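Local structure of spectinomycin phosphotransferase (Legionella pneumophila, 3I1A) at residues I66-D71 and I135-Q140. The protein probably transfers a phosphate group from a nucleotide to the antibiotic spectinomycin, acting as an antibiotic resistance factor. Residues are numbered along the deposited sequence; the frame is centred on the assembly and turned at random.
Sequences IRLLHD and ISIQQQ
In this kinase-like fold, helix 61-71, which by its place after strand 48-55 probably corresponds to helix C of protein kinases, meets the short helix 135-138 that follows helix 115-129; Ile137 spans the gap and touches Arg67 and Leu68. The backbones stay well apart, 9.0 Å between the CA atoms of Leu68 and Ile137, and no hydrogen bond joins the two segments. The contact is small, 108 Å² summed over both sides, and its close approaches all run through Ile137 CD1. With CG1 anti to its carbonyl carbon (chi1 -64°) and the chain extended beyond it, Ile137 carries CD1 across to helix 61-71. There the methyl lies 4.3 Å from Leu68 CD2, an apolar touch between two buried side chains. Ser64 and Ile65, earlier on the same helix, also pack against Ile137, and Gln140 reaches Ile61. Arg67 leaves its helix with CG anti to the backbone N, and bends at chi2 and chi3 bring the guanidinium to the methyl. Within its own helix, Arg67 NE makes a long salt bridge to Asp71 OD2 at 4.0 Å. Asp71 OD1 in turn accepts a nearly straight hydrogen bond from His70 ND1 (3.1 Å, 172°), in the plane of the imidazole. Ile137 CD1 sits at the edge of the guanidinium, near its plane, 3.4 Å from Arg67 NH2 and 3.8 Å from Arg67 NH1.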
loop_
_atom_site.group_PDB
_atom_site.type_symbol
_atom_site.label_atom_id
_atom_site.label_comp_id
_atom_site.label_asym_id
_atom_site.label_seq_id
_atom_site.Cartn_x
_atom_site.Cartn_y
_atom_site.Cartn_z
ATOM N N ILE A 66 2.373 -14.047 -1.258
ATOM C CA ILE A 66 3.422 -14.175 -0.248
ATOM C C ILE A 66 4.088 -15.530 -0.446
ATOM O O ILE A 66 5.313 -15.638 -0.373
ATOM C CB ILE A 66 2.837 -14.105 1.201
ATOM C CG1 ILE A 66 2.389 -12.675 1.521
ATOM C CG2 ILE A 66 3.870 -14.572 2.219
ATOM C CD1 ILE A 66 3.493 -11.656 1.427
ATOM N N ARG A 67 3.281 -16.559 -0.707
ATOM C CA ARG A 67 3.835 -17.897 -0.930
ATOM C C ARG A 67 4.674 -17.920 -2.209
ATOM O O ARG A 67 5.786 -18.456 -2.230
ATOM C CB ARG A 67 2.722 -18.946 -1.031
ATOM C CG ARG A 67 3.278 -20.340 -1.266
ATOM C CD ARG A 67 2.392 -21.163 -2.157
ATOM N NE ARG A 67 2.725 -21.047 -3.578
ATOM C CZ ARG A 67 2.088 -20.271 -4.456
ATOM N NH1 ARG A 67 1.061 -19.512 -4.072
ATOM N NH2 ARG A 67 2.467 -20.276 -5.730
ATOM N N LEU A 68 4.165 -17.319 -3.282
ATOM C CA LEU A 68 4.919 -17.298 -4.535
ATOM C C LEU A 68 6.274 -16.609 -4.342
ATOM O O LEU A 68 7.291 -17.117 -4.799
ATOM C CB LEU A 68 4.110 -16.587 -5.629
ATOM C CG LEU A 68 4.807 -16.336 -6.969
ATOM C CD1 LEU A 68 5.190 -17.635 -7.625
ATOM C CD2 LEU A 68 3.872 -15.552 -7.872
ATOM N N LEU A 69 6.295 -15.467 -3.653
ATOM C CA LEU A 69 7.563 -14.772 -3.417
ATOM C C LEU A 69 8.471 -15.620 -2.508
ATOM O O LEU A 69 9.684 -15.685 -2.710
ATOM C CB LEU A 69 7.308 -13.389 -2.783
ATOM C CG LEU A 69 6.479 -12.453 -3.677
ATOM C CD1 LEU A 69 6.160 -11.158 -2.942
ATOM C CD2 LEU A 69 7.205 -12.186 -4.994
ATOM N N HIS A 70 7.870 -16.265 -1.510
ATOM C CA HIS A 70 8.623 -17.098 -0.579
ATOM C C HIS A 70 9.349 -18.207 -1.332
ATOM O O HIS A 70 10.568 -18.370 -1.191
ATOM C CB HIS A 70 7.671 -17.680 0.472
ATOM C CG HIS A 70 8.319 -18.632 1.433
ATOM N ND1 HIS A 70 8.442 -19.980 1.176
ATOM C CD2 HIS A 70 8.882 -18.427 2.645
ATOM C CE1 HIS A 70 9.059 -20.565 2.189
ATOM N NE2 HIS A 70 9.335 -19.643 3.095
ATOM N N ASP A 71 8.598 -18.959 -2.135
ATOM C CA ASP A 71 9.172 -20.073 -2.907
ATOM C C ASP A 71 10.107 -19.592 -4.000
ATOM O O ASP A 71 10.994 -20.331 -4.437
ATOM C CB ASP A 71 8.064 -20.936 -3.532
ATOM C CG ASP A 71 7.288 -21.735 -2.499
ATOM O OD1 ASP A 71 7.592 -21.633 -1.289
ATOM O OD2 ASP A 71 6.360 -22.474 -2.891
ATOM N N ILE A 135 -0.267 -19.085 -14.258
ATOM C CA ILE A 135 -1.544 -18.640 -14.768
ATOM C C ILE A 135 -2.655 -18.683 -13.718
ATOM O O ILE A 135 -3.478 -17.785 -13.683
ATOM C CB ILE A 135 -1.958 -19.449 -16.005
ATOM C CG1 ILE A 135 -0.966 -19.194 -17.139
ATOM C CG2 ILE A 135 -3.350 -19.022 -16.468
ATOM C CD1 ILE A 135 -0.935 -17.742 -17.606
ATOM N N SER A 136 -2.667 -19.706 -12.861
ATOM C CA SER A 136 -3.697 -19.830 -11.833
ATOM C C SER A 136 -3.701 -18.593 -10.956
ATOM O O SER A 136 -4.760 -18.105 -10.554
ATOM C CB SER A 136 -3.472 -21.078 -10.961
ATOM O OG SER A 136 -2.242 -21.015 -10.240
ATOM N N ILE A 137 -2.511 -18.081 -10.659
ATOM C CA ILE A 137 -2.408 -16.889 -9.830
ATOM C C ILE A 137 -2.697 -15.628 -10.647
ATOM O O ILE A 137 -3.275 -14.691 -10.118
ATOM C CB ILE A 137 -1.021 -16.819 -9.160
ATOM C CG1 ILE A 137 -0.894 -18.028 -8.217
ATOM C CG2 ILE A 137 -0.849 -15.481 -8.403
ATOM C CD1 ILE A 137 0.486 -18.236 -7.608
ATOM N N GLN A 138 -2.302 -15.604 -11.920
ATOM C CA GLN A 138 -2.593 -14.430 -12.761
ATOM C C GLN A 138 -4.105 -14.187 -12.783
ATOM O O GLN A 138 -4.564 -13.041 -12.782
ATOM C CB GLN A 138 -2.106 -14.631 -14.197
ATOM C CG GLN A 138 -0.585 -14.552 -14.355
ATOM C CD GLN A 138 -0.124 -14.577 -15.803
ATOM O OE1 GLN A 138 -0.731 -13.936 -16.679
ATOM N NE2 GLN A 138 0.975 -15.296 -16.064
ATOM N N GLN A 139 -4.869 -15.278 -12.780
ATOM C CA GLN A 139 -6.332 -15.199 -12.831
ATOM C C GLN A 139 -6.911 -14.622 -11.549
ATOM O O GLN A 139 -8.041 -14.132 -11.542
ATOM C CB GLN A 139 -6.920 -16.590 -13.112
ATOM C CG GLN A 139 -6.596 -17.109 -14.526
ATOM C CD GLN A 139 -6.946 -18.581 -14.740
ATOM O OE1 GLN A 139 -7.096 -19.032 -15.879
ATOM N NE2 GLN A 139 -7.059 -19.338 -13.649
ATOM N N GLN A 140 -6.125 -14.662 -10.472
ATOM C CA GLN A 140 -6.534 -14.137 -9.170
ATOM C C GLN A 140 -6.101 -12.690 -8.942
ATOM O O GLN A 140 -6.586 -12.032 -8.018
ATOM C CB GLN A 140 -5.944 -15.001 -8.049
ATOM C CG GLN A 140 -6.206 -16.472 -8.196
ATOM C CD GLN A 140 -7.677 -16.819 -8.131
ATOM O OE1 GLN A 140 -8.487 -16.347 -8.941
ATOM N NE2 GLN A 140 -8.038 -17.662 -7.164
#